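Myo-inositol dehydrogenase (Corynebacterium glutamicum, PDB 3EUW) probably catalyses the NAD+-dependent oxidation of myo-inositol as a tetrameric dehydrogenase of the Gfo/Idh/MocA family. Local coordinates at residues 33-38 with 58-63; 196-199 with 203-206; 235-240 with 280-285. All blocks are in the same frame, centred on the assembly; numbering follows the deposited sequence.

How the contacts relate
From the N terminus, contact 1 (33-38 with 58-63) comes first and closes a loop of 19 residues that holds helix 39-47 and strand 52-54, all within the Rossmann fold. Contact 2 (196-199 with 203-206) spans three residues and joins the end of strand 189-197 to the short helix 202-206. Contact 3 (235-240 with 280-285) closes a longer excursion of 39 residues, which includes strands 248-252, 260-263 and 270-271, and ties the start of strand 238-245 to helices 278-281 and 283-299. The three follow in series, none nesting or crossing. Contacts 2 and 3 reach the same mixed sheet and the same neighbouring subunit, their centres about 24 Å apart; contact 1 lies farther off.

Contact 1: 33-38 with 58-63; sequences VIADPF and DEVFAR
A35 and V60 make the closest approach between 33-38 and 58-63: the methyl CB of A35 lies 3.6 Å from CG2 of V60. The two branches of V60 divide the work. CG2 covers A35, while CG1, anti to the backbone N at chi1 169°, faces V33, whose CG1 is 4.4 Å from V60 CG1. That same V33 methyl also meets the aliphatic shaft of R63, with 4.0 Å between V33 CG1 and R63 CD, and the two side chains run past each other in opposite directions.

What brings R63 alongside is the type I turn from V60 to R63, closed by the backbone bond from R63 N to V60 O at 3.0 Å. The arginine chain bends at the CG-CD bond (chi3 65°), and its guanidinium forms salt bridges with D65 and E52. V33 and A35 are set by strand 29-35, which bonds through its backbone to L9 and G11 on one side and, through I34, to E52 and V54 on the other. V54, A8 and F10 also pack on the V60 cluster.

Past the strand end the chain turns at D36. Its OD1 accepts from F38 N at 3.0 Å, an Asx turn that leads into helix 39-47, with F38 at the N-cap position. D36 OD2 is bonded by A12 N, within what is probably the glycine-rich dinucleotide-binding loop. An acid at the end of the second strand commonly holds the adenine ribose in NAD-dependent Rossmann enzymes; D36 is consistent with that role, though no NAD is bound in this structure.

Across the two segments there is no hydrogen bond. The 178 Å² buried between them therefore rests on methyl and methylene packing, and the arginine charge is probably balanced by the carboxylates of D65 and E52.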
ATOM      1  N   VAL A  33      24.780 -23.137  30.257  1.00 29.43           N
ATOM      2  CA  VAL A  33      24.967 -24.502  29.798  1.00 29.00           C
ATOM      3  C   VAL A  33      24.030 -24.869  28.658  1.00 28.99           C
ATOM      4  O   VAL A  33      22.847 -24.527  28.675  1.00 29.33           O
ATOM      5  CB  VAL A  33      24.798 -25.517  30.961  1.00 29.29           C
ATOM      6  CG1 VAL A  33      23.358 -25.529  31.448  1.00 30.73           C
ATOM      7  CG2 VAL A  33      25.217 -26.909  30.505  1.00 27.32           C
ATOM      8  N   ILE A  34      24.589 -25.556  27.663  1.00 28.08           N
ATOM      9  CA  ILE A  34      23.853 -26.007  26.489  1.00 26.46           C
ATOM     10  C   ILE A  34      23.972 -27.530  26.401  1.00 27.18           C
ATOM     11  O   ILE A  34      25.069 -28.074  26.462  1.00 27.18           O
ATOM     12  CB  ILE A  34      24.432 -25.403  25.193  1.00 27.42           C
ATOM     13  CG1 ILE A  34      24.378 -23.877  25.257  1.00 27.12           C
ATOM     14  CG2 ILE A  34      23.652 -25.914  23.986  1.00 26.04           C
ATOM     15  CD1 ILE A  34      24.855 -23.197  24.003  1.00 24.88           C
ATOM     16  N   ALA A  35      22.839 -28.208  26.264  1.00 26.74           N
ATOM     17  CA  ALA A  35      22.825 -29.659  26.171  1.00 28.64           C
ATOM     18  C   ALA A  35      22.261 -30.132  24.829  1.00 31.42           C
ATOM     19  O   ALA A  35      21.253 -29.611  24.340  1.00 31.00           O
ATOM     20  CB  ALA A  35      22.006 -30.249  27.315  1.00 26.74           C
ATOM     21  N   ASP A  36      22.923 -31.124  24.242  1.00 31.57           N
ATOM     22  CA  ASP A  36      22.508 -31.697  22.971  1.00 32.58           C
ATOM     23  C   ASP A  36      23.311 -32.969  22.750  1.00 34.26           C
ATOM     24  O   ASP A  36      24.540 -32.938  22.756  1.00 33.71           O
ATOM     25  CB  ASP A  36      22.781 -30.726  21.825  1.00 32.33           C
ATOM     26  CG  ASP A  36      22.010 -31.082  20.569  1.00 33.96           C
ATOM     27  OD1 ASP A  36      22.123 -32.238  20.100  1.00 33.91           O
ATOM     28  OD2 ASP A  36      21.285 -30.204  20.054  1.00 33.30           O
ATOM     29  N   PRO A  37      22.630 -34.107  22.561  1.00 35.60           N
ATOM     30  CA  PRO A  37      23.345 -35.365  22.340  1.00 36.31           C
ATOM     31  C   PRO A  37      24.476 -35.178  21.333  1.00 37.20           C
ATOM     32  O   PRO A  37      25.557 -35.754  21.481  1.00 36.93           O
ATOM     33  CB  PRO A  37      22.245 -36.310  21.848  1.00 37.91           C
ATOM     34  CG  PRO A  37      21.196 -35.379  21.285  1.00 37.96           C
ATOM     35  CD  PRO A  37      21.192 -34.264  22.288  1.00 36.16           C
ATOM     36  N   PHE A  38      24.225 -34.363  20.313  1.00 37.29           N
ATOM     37  CA  PHE A  38      25.240 -34.073  19.313  1.00 38.12           C
ATOM     38  C   PHE A  38      26.174 -33.086  19.989  1.00 38.25           C
ATOM     39  O   PHE A  38      26.017 -31.870  19.864  1.00 37.63           O
ATOM     40  CB  PHE A  38      24.603 -33.441  18.077  1.00 40.14           C
ATOM     41  CG  PHE A  38      25.576 -33.165  16.974  1.00 41.91           C
ATOM     42  CD1 PHE A  38      26.463 -34.153  16.552  1.00 43.44           C
ATOM     43  CD2 PHE A  38      25.589 -31.933  16.336  1.00 42.80           C
ATOM     44  CE1 PHE A  38      27.349 -33.916  15.507  1.00 42.98           C
ATOM     45  CE2 PHE A  38      26.472 -31.684  15.287  1.00 44.45           C
ATOM     46  CZ  PHE A  38      27.353 -32.680  14.873  1.00 44.07           C
ATOM     47  N   ASP A  58      21.113 -35.048  32.418  1.00 35.00           N
ATOM     48  CA  ASP A  58      21.621 -35.384  33.749  1.00 34.53           C
ATOM     49  C   ASP A  58      22.734 -34.410  34.123  1.00 33.19           C
ATOM     50  O   ASP A  58      22.812 -33.953  35.259  1.00 33.38           O
ATOM     51  CB  ASP A  58      22.185 -36.807  33.769  1.00 36.07           C
ATOM     52  CG  ASP A  58      21.147 -37.845  34.144  1.00 38.15           C
ATOM     53  OD1 ASP A  58      19.945 -37.509  34.201  1.00 38.97           O
ATOM     54  OD2 ASP A  58      21.540 -39.007  34.380  1.00 38.86           O
ATOM     55  N   GLU A  59      23.593 -34.102  33.156  1.00 31.88           N
ATOM     56  CA  GLU A  59      24.701 -33.181  33.374  1.00 31.37           C
ATOM     57  C   GLU A  59      24.202 -31.759  33.609  1.00 31.19           C
ATOM     58  O   GLU A  59      24.866 -30.974  34.274  1.00 31.20           O
ATOM     59  CB  GLU A  59      25.657 -33.219  32.183  1.00 33.29           C
ATOM     60  CG  GLU A  59      26.236 -34.605  31.936  1.00 35.80           C
ATOM     61  CD  GLU A  59      27.008 -34.700  30.636  1.00 37.24           C
ATOM     62  OE1 GLU A  59      28.099 -34.095  30.538  1.00 38.20           O
ATOM     63  OE2 GLU A  59      26.518 -35.376  29.708  1.00 37.36           O
ATOM     64  N   VAL A  60      23.036 -31.432  33.056  1.00 29.01           N
ATOM     65  CA  VAL A  60      22.451 -30.112  33.252  1.00 27.18           C
ATOM     66  C   VAL A  60      21.922 -30.014  34.680  1.00 26.15           C
ATOM     67  O   VAL A  60      22.305 -29.137  35.447  1.00 26.25           O
ATOM     68  CB  VAL A  60      21.253 -29.865  32.302  1.00 27.94           C
ATOM     69  CG1 VAL A  60      20.511 -28.604  32.723  1.00 25.07           C
ATOM     70  CG2 VAL A  60      21.731 -29.747  30.871  1.00 27.18           C
ATOM     71  N   PHE A  61      21.030 -30.935  35.020  1.00 26.33           N
ATOM     72  CA  PHE A  61      20.409 -30.968  36.332  1.00 28.72           C
ATOM     73  C   PHE A  61      21.366 -31.318  37.471  1.00 29.04           C
ATOM     74  O   PHE A  61      20.964 -31.394  38.634  1.00 27.48           O
ATOM     75  CB  PHE A  61      19.218 -31.923  36.298  1.00 27.37           C
ATOM     76  CG  PHE A  61      18.082 -31.418  35.459  1.00 30.85           C
ATOM     77  CD1 PHE A  61      17.407 -30.254  35.814  1.00 31.33           C
ATOM     78  CD2 PHE A  61      17.708 -32.078  34.295  1.00 30.51           C
ATOM     79  CE1 PHE A  61      16.374 -29.749  35.017  1.00 30.84           C
ATOM     80  CE2 PHE A  61      16.678 -31.580  33.496  1.00 31.19           C
ATOM     81  CZ  PHE A  61      16.011 -30.411  33.860  1.00 30.44           C
ATOM     82  N   ALA A  62      22.630 -31.535  37.128  1.00 28.69           N
ATOM     83  CA  ALA A  62      23.631 -31.821  38.135  1.00 28.06           C
ATOM     84  C   ALA A  62      23.997 -30.481  38.760  1.00 28.15           C
ATOM     85  O   ALA A  62      24.495 -30.437  39.880  1.00 28.81           O
ATOM     86  CB  ALA A  62      24.867 -32.469  37.502  1.00 27.31           C
ATOM     87  N   ARG A  63      23.737 -29.391  38.033  1.00 26.14           N
ATOM     88  CA  ARG A  63      24.043 -28.043  38.523  1.00 24.44           C
ATOM     89  C   ARG A  63      23.011 -27.639  39.563  1.00 24.12           C
ATOM     90  O   ARG A  63      21.942 -28.247  39.650  1.00 25.18           O
ATOM     91  CB  ARG A  63      24.020 -27.014  37.379  1.00 23.10           C
ATOM     92  CG  ARG A  63      24.962 -27.311  36.215  1.00 22.87           C
ATOM     93  CD  ARG A  63      24.829 -26.255  35.110  1.00 22.70           C
ATOM     94  NE  ARG A  63      25.259 -24.929  35.546  1.00 21.64           N
ATOM     95  CZ  ARG A  63      26.474 -24.428  35.350  1.00 20.78           C
ATOM     96  NH1 ARG A  63      27.392 -25.144  34.714  1.00 23.63           N
ATOM     97  NH2 ARG A  63      26.782 -23.217  35.797  1.00 17.77           N
TER

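Contact 2: 196-199 with 203-206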
ATOM      1  N   GLY A 196      -9.784 -30.705   4.995  1.00 13.59           N
ATOM      2  CA  GLY A 196      -8.435 -30.922   4.499  1.00 13.26           C
ATOM      3  C   GLY A 196      -8.451 -31.368   3.056  1.00 13.50           C
ATOM      4  O   GLY A 196      -9.415 -31.979   2.604  1.00 13.90           O
ATOM      5  N   ALA A 197      -7.381 -31.065   2.332  1.00 15.32           N
ATOM      6  CA  ALA A 197      -7.269 -31.443   0.928  1.00 14.35           C
ATOM      7  C   ALA A 197      -5.817 -31.794   0.566  1.00 14.64           C
ATOM      8  O   ALA A 197      -4.905 -31.618   1.376  1.00 13.45           O
ATOM      9  CB  ALA A 197      -7.783 -30.310   0.036  1.00 12.40           C
ATOM     10  N   ASN A 198      -5.622 -32.293  -0.651  1.00 13.60           N
ATOM     11  CA  ASN A 198      -4.304 -32.692  -1.146  1.00 15.51           C
ATOM     12  C   ASN A 198      -4.174 -32.214  -2.588  1.00 16.00           C
ATOM     13  O   ASN A 198      -4.620 -32.899  -3.507  1.00 14.50           O
ATOM     14  CB  ASN A 198      -4.189 -34.215  -1.090  1.00 16.03           C
ATOM     15  CG  ASN A 198      -3.996 -34.734   0.318  1.00 16.10           C
ATOM     16  OD1 ASN A 198      -2.873 -34.828   0.800  1.00 19.81           O
ATOM     17  ND2 ASN A 198      -5.087 -35.050   0.995  1.00 14.42           N
ATOM     18  N   VAL A 199      -3.557 -31.049  -2.782  1.00 16.22           N
ATOM     19  CA  VAL A 199      -3.425 -30.461  -4.113  1.00 16.58           C
ATOM     20  C   VAL A 199      -2.063 -30.394  -4.809  1.00 17.39           C
ATOM     21  O   VAL A 199      -2.012 -30.076  -6.001  1.00 16.67           O
ATOM     22  CB  VAL A 199      -3.979 -29.017  -4.128  1.00 17.97           C
ATOM     23  CG1 VAL A 199      -5.420 -29.027  -3.693  1.00 21.43           C
ATOM     24  CG2 VAL A 199      -3.133 -28.109  -3.213  1.00 16.12           C
ATOM     25  N   GLU A 203       4.527 -36.247  -1.389  1.00 22.58           N
ATOM     26  CA  GLU A 203       5.153 -36.575  -0.117  1.00 22.87           C
ATOM     27  C   GLU A 203       4.183 -36.476   1.065  1.00 23.15           C
ATOM     28  O   GLU A 203       4.103 -37.393   1.886  1.00 23.19           O
ATOM     29  CB  GLU A 203       6.329 -35.630   0.089  1.00 25.88           C
ATOM     30  CG  GLU A 203       7.103 -35.821   1.356  1.00 29.96           C
ATOM     31  CD  GLU A 203       8.310 -34.911   1.396  1.00 33.61           C
ATOM     32  OE1 GLU A 203       8.140 -33.692   1.163  1.00 30.72           O
ATOM     33  OE2 GLU A 203       9.426 -35.418   1.652  1.00 36.76           O
ATOM     34  N   ILE A 204       3.457 -35.365   1.160  1.00 20.73           N
ATOM     35  CA  ILE A 204       2.497 -35.187   2.250  1.00 19.85           C
ATOM     36  C   ILE A 204       1.357 -36.204   2.116  1.00 18.36           C
ATOM     37  O   ILE A 204       0.882 -36.748   3.109  1.00 16.72           O
ATOM     38  CB  ILE A 204       1.940 -33.732   2.269  1.00 18.95           C
ATOM     39  CG1 ILE A 204       3.054 -32.775   2.715  1.00 18.91           C
ATOM     40  CG2 ILE A 204       0.710 -33.619   3.191  1.00 16.73           C
ATOM     41  CD1 ILE A 204       2.673 -31.315   2.618  1.00 16.81           C
ATOM     42  N   ALA A 205       0.936 -36.465   0.887  1.00 17.88           N
ATOM     43  CA  ALA A 205      -0.119 -37.437   0.624  1.00 21.40           C
ATOM     44  C   ALA A 205       0.374 -38.845   1.023  1.00 22.87           C
ATOM     45  O   ALA A 205      -0.399 -39.698   1.462  1.00 22.97           O
ATOM     46  CB  ALA A 205      -0.499 -37.402  -0.864  1.00 16.55           C
ATOM     47  N   GLU A 206       1.670 -39.073   0.864  1.00 24.80           N
ATOM     48  CA  GLU A 206       2.276 -40.354   1.210  1.00 27.45           C
ATOM     49  C   GLU A 206       2.118 -40.673   2.704  1.00 27.49           C
ATOM     50  O   GLU A 206       2.005 -41.835   3.097  1.00 27.73           O
ATOM     51  CB  GLU A 206       3.762 -40.321   0.817  1.00 30.43           C
ATOM     52  CG  GLU A 206       4.655 -41.333   1.533  1.00 34.96           C
ATOM     53  CD  GLU A 206       6.128 -41.241   1.116  1.00 38.02           C
ATOM     54  OE1 GLU A 206       6.666 -40.116   1.039  1.00 39.51           O
ATOM     55  OE2 GLU A 206       6.753 -42.299   0.881  1.00 37.92           O
TER
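A tight strand-to-helix connection in the C-terminal domain brings 196-199 and 203-206 together: strand 189-197 ends, the chain turns, and helix 202-206 comes beside N198. Only three residues separate the segments, and the nearest alpha carbons, N198 CA and A205 CA, are 6.6 Å apart.

N198 carries the contact for its side. With CG beside the backbone N and anti to the carbonyl carbon (chi1 -75°), its amide is laid against the helix. The position modelled as OD1 of N198 lies 3.8 Å from A205 CA and 3.9 Å from A205 CB. The oxygen and nitrogen of this amide are probably interchanged in the model, so these values locate the group without identifying the atom that touches. The beta carbons give an independent measure, N198 CB to A205 CB being 4.9 Å. I204 adds a looser approach through its CG2 branch, 4.5 Å from the N198 atom modelled as OD1.

No hydrogen bond links the segments, and they bury 74 Å² together, so the contact is light. I204 N bonds to S201 OG within the turn, and V199 N to D211 OD1, which anchors it to the chain before strand 212-219.

Around it, A197 pairs through its backbone with D211 and with Q212, the first residue of strand 212-219. Y210 packs on N198, and I204 is buried against D209, D211 and R231. E203 leans on helix 161-166, while A197 and V199 pack on G222 of a neighbouring subunit at the other end of the connection.

Contact 3: 235-240 with 280-285; sequences YGYDQR and ERYDAA
Y237 and Y282 cross at about a right angle, Y237 CE2 lying 3.8 Å from Y282 CE2. Y237 is carried across by its first torsion (chi1 -173°), which sets CG anti to the backbone N. At the rim of its ring, near the ring plane, R281 CB comes within 4.1 Å of Y237 CD2.

Q239 crosses Y282 from the strand side. Its amide plane stands 79° from the phenol ring and meets that ring at its edge; the position modelled as NE2 of Q239 is 2.6 Å from Y282 OH. As this amide is probably turned over, the distance does not settle which of its atoms faces the hydroxyl. Q239 CD also lies over one face of the Y237 ring, offset toward its rim, while R281 CG sits over the centre of one face of Y282. A water completes the join, donating to Q239 O at 2.7 Å and accepting from R281 NH2 at 2.9 Å. The guanidinium also salt-bridges D128.

R240 grips D238 side-on, NE to OD1 at 2.9 Å and NH2 to OD2, each carboxylate oxygen accepting through its syn lone pair. Y235, in the loop just before the strand, donates through OH to D238 OD2 from above the carboxylate plane, and R154 bridges to the same oxygen.

Aromatic and aliphatic groups, with one bridging water, thus join the start of strand 238-245 in the C-terminal domain sheet to the break between helices 278-281 and 283-299, at Y282. The strand is bonded to strand 146-154 through D238 and R240, F131 of helix 129-139 packs on R281 and Y282, and R240 reaches E242 of a neighbouring subunit.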
ATOM      1  N   TYR A 235       5.890 -16.779  -2.610  1.00 13.73           N
ATOM      2  CA  TYR A 235       6.443 -15.481  -2.246  1.00 11.60           C
ATOM      3  C   TYR A 235       7.002 -15.341  -0.831  1.00 12.19           C
ATOM      4  O   TYR A 235       7.379 -14.245  -0.426  1.00 12.00           O
ATOM      5  CB  TYR A 235       5.394 -14.401  -2.503  1.00  9.63           C
ATOM      6  CG  TYR A 235       4.039 -14.720  -1.902  1.00 11.02           C
ATOM      7  CD1 TYR A 235       3.759 -14.437  -0.559  1.00  9.87           C
ATOM      8  CD2 TYR A 235       3.042 -15.320  -2.673  1.00 11.21           C
ATOM      9  CE1 TYR A 235       2.514 -14.751   0.005  1.00 11.30           C
ATOM     10  CE2 TYR A 235       1.792 -15.637  -2.129  1.00 12.59           C
ATOM     11  CZ  TYR A 235       1.536 -15.353  -0.790  1.00 12.87           C
ATOM     12  OH  TYR A 235       0.311 -15.687  -0.267  1.00 10.15           O
ATOM     13  N   GLY A 236       7.064 -16.443  -0.087  1.00 11.62           N
ATOM     14  CA  GLY A 236       7.597 -16.377   1.262  1.00 11.29           C
ATOM     15  C   GLY A 236       6.733 -17.025   2.324  1.00 13.06           C
ATOM     16  O   GLY A 236       5.904 -17.882   2.028  1.00 14.62           O
ATOM     17  N   TYR A 237       6.932 -16.597   3.569  1.00 14.50           N
ATOM     18  CA  TYR A 237       6.216 -17.118   4.732  1.00 14.11           C
ATOM     19  C   TYR A 237       4.997 -16.232   5.038  1.00 14.33           C
ATOM     20  O   TYR A 237       5.085 -15.268   5.796  1.00 13.09           O
ATOM     21  CB  TYR A 237       7.190 -17.155   5.913  1.00 14.10           C
ATOM     22  CG  TYR A 237       6.698 -17.818   7.180  1.00 15.68           C
ATOM     23  CD1 TYR A 237       5.831 -18.910   7.137  1.00 17.00           C
ATOM     24  CD2 TYR A 237       7.173 -17.406   8.426  1.00 17.96           C
ATOM     25  CE1 TYR A 237       5.456 -19.581   8.300  1.00 19.22           C
ATOM     26  CE2 TYR A 237       6.803 -18.070   9.597  1.00 17.54           C
ATOM     27  CZ  TYR A 237       5.948 -19.155   9.525  1.00 18.76           C
ATOM     28  OH  TYR A 237       5.595 -19.817  10.672  1.00 19.49           O
ATOM     29  N   ASP A 238       3.865 -16.588   4.439  1.00 14.48           N
ATOM     30  CA  ASP A 238       2.615 -15.830   4.565  1.00 11.74           C
ATOM     31  C   ASP A 238       2.019 -15.921   5.966  1.00 11.85           C
ATOM     32  O   ASP A 238       1.581 -16.984   6.390  1.00 12.21           O
ATOM     33  CB  ASP A 238       1.616 -16.341   3.519  1.00 12.65           C
ATOM     34  CG  ASP A 238       0.503 -15.348   3.224  1.00 15.41           C
ATOM     35  OD1 ASP A 238       0.411 -14.315   3.922  1.00 17.05           O
ATOM     36  OD2 ASP A 238      -0.285 -15.612   2.292  1.00 17.27           O
ATOM     37  N   GLN A 239       2.001 -14.801   6.682  1.00 10.07           N
ATOM     38  CA  GLN A 239       1.472 -14.780   8.042  1.00  9.77           C
ATOM     39  C   GLN A 239       0.579 -13.569   8.240  1.00 10.96           C
ATOM     40  O   GLN A 239       0.996 -12.585   8.850  1.00 11.58           O
ATOM     41  CB  GLN A 239       2.620 -14.709   9.058  1.00  7.71           C
ATOM     42  CG  GLN A 239       3.602 -15.878   9.019  1.00 11.63           C
ATOM     43  CD  GLN A 239       3.037 -17.144   9.637  1.00 14.62           C
ATOM     44  OE1 GLN A 239       2.497 -18.005   8.940  1.00 17.79           O
ATOM     45  NE2 GLN A 239       3.144 -17.257  10.957  1.00 13.56           N
ATOM     46  N   ARG A 240      -0.642 -13.638   7.727  1.00 10.16           N
ATOM     47  CA  ARG A 240      -1.568 -12.532   7.849  1.00 11.19           C
ATOM     48  C   ARG A 240      -2.654 -12.820   8.867  1.00 14.15           C
ATOM     49  O   ARG A 240      -3.006 -13.980   9.121  1.00 15.65           O
ATOM     50  CB  ARG A 240      -2.190 -12.216   6.485  1.00  9.55           C
ATOM     51  CG  ARG A 240      -1.236 -11.535   5.511  1.00 10.34           C
ATOM     52  CD  ARG A 240      -1.889 -11.370   4.141  1.00  8.19           C
ATOM     53  NE  ARG A 240      -1.955 -12.636   3.422  1.00  7.93           N
ATOM     54  CZ  ARG A 240      -2.960 -13.008   2.630  1.00 10.69           C
ATOM     55  NH1 ARG A 240      -4.009 -12.209   2.466  1.00 10.87           N
ATOM     56  NH2 ARG A 240      -2.903 -14.165   1.971  1.00  9.96           N
ATOM     57  N   GLU A 280      13.422 -15.258  10.896  1.00 26.81           N
ATOM     58  CA  GLU A 280      13.539 -13.864  10.494  1.00 25.14           C
ATOM     59  C   GLU A 280      12.243 -13.093  10.727  1.00 23.24           C
ATOM     60  O   GLU A 280      12.255 -11.965  11.230  1.00 24.89           O
ATOM     61  CB  GLU A 280      13.897 -13.755   9.013  1.00 27.69           C
ATOM     62  CG  GLU A 280      15.207 -14.379   8.599  1.00 32.18           C
ATOM     63  CD  GLU A 280      15.517 -14.093   7.135  1.00 36.92           C
ATOM     64  OE1 GLU A 280      14.702 -14.485   6.263  1.00 36.44           O
ATOM     65  OE2 GLU A 280      16.565 -13.466   6.857  1.00 38.15           O
ATOM     66  N   ARG A 281      11.127 -13.690  10.333  1.00 19.04           N
ATOM     67  CA  ARG A 281       9.835 -13.043  10.495  1.00 16.73           C
ATOM     68  C   ARG A 281       9.564 -12.765  11.962  1.00 16.39           C
ATOM     69  O   ARG A 281       9.067 -11.705  12.317  1.00 13.97           O
ATOM     70  CB  ARG A 281       8.716 -13.926   9.929  1.00 13.75           C
ATOM     71  CG  ARG A 281       7.315 -13.405  10.236  1.00 12.44           C
ATOM     72  CD  ARG A 281       7.096 -11.989   9.690  1.00  8.44           C
ATOM     73  NE  ARG A 281       5.808 -11.458  10.105  1.00 10.62           N
ATOM     74  CZ  ARG A 281       5.518 -11.060  11.342  1.00 13.13           C
ATOM     75  NH1 ARG A 281       6.432 -11.120  12.306  1.00 12.02           N
ATOM     76  NH2 ARG A 281       4.308 -10.610  11.622  1.00 12.09           N
ATOM     77  N   TYR A 282       9.924 -13.716  12.817  1.00 17.61           N
ATOM     78  CA  TYR A 282       9.670 -13.575  14.236  1.00 18.24           C
ATOM     79  C   TYR A 282      10.857 -13.208  15.117  1.00 19.07           C
ATOM     80  O   TYR A 282      10.878 -13.528  16.304  1.00 20.93           O
ATOM     81  CB  TYR A 282       8.983 -14.848  14.745  1.00 16.10           C
ATOM     82  CG  TYR A 282       7.591 -14.973  14.172  1.00 14.78           C
ATOM     83  CD1 TYR A 282       6.655 -13.957  14.363  1.00 13.76           C
ATOM     84  CD2 TYR A 282       7.224 -16.073  13.392  1.00 14.57           C
ATOM     85  CE1 TYR A 282       5.391 -14.023  13.791  1.00 15.00           C
ATOM     86  CE2 TYR A 282       5.957 -16.154  12.812  1.00 13.51           C
ATOM     87  CZ  TYR A 282       5.048 -15.125  13.015  1.00 14.45           C
ATOM     88  OH  TYR A 282       3.806 -15.196  12.437  1.00 15.26           O
ATOM     89  N   ASP A 283      11.823 -12.501  14.544  1.00 19.98           N
ATOM     90  CA  ASP A 283      12.996 -12.100  15.306  1.00 21.61           C
ATOM     91  C   ASP A 283      12.561 -11.365  16.571  1.00 20.28           C
ATOM     92  O   ASP A 283      12.893 -11.775  17.680  1.00 19.88           O
ATOM     93  CB  ASP A 283      13.908 -11.203  14.466  1.00 21.43           C
ATOM     94  CG  ASP A 283      15.202 -10.868  15.180  1.00 23.17           C
ATOM     95  OD1 ASP A 283      16.280 -11.279  14.696  1.00 26.52           O
ATOM     96  OD2 ASP A 283      15.142 -10.206  16.234  1.00 23.74           O
ATOM     97  N   ALA A 284      11.806 -10.286  16.406  1.00 19.59           N
ATOM     98  CA  ALA A 284      11.342  -9.516  17.555  1.00 18.38           C
ATOM     99  C   ALA A 284      10.512 -10.360  18.522  1.00 18.28           C
ATOM    100  O   ALA A 284      10.656 -10.243  19.742  1.00 19.03           O
ATOM    101  CB  ALA A 284      10.529  -8.304  17.086  1.00 16.71           C
ATOM    102  N   ALA A 285       9.647 -11.212  17.980  1.00 17.74           N
ATOM    103  CA  ALA A 285       8.793 -12.055  18.817  1.00 17.42           C
ATOM    104  C   ALA A 285       9.581 -12.957  19.765  1.00 18.00           C
ATOM    105  O   ALA A 285       9.235 -13.078  20.943  1.00 17.55           O
ATOM    106  CB  ALA A 285       7.873 -12.907  17.941  1.00 17.28           C
TER
HETATM  107  O   HOH W   1       2.857 -10.619   9.167  1.00 16.80           O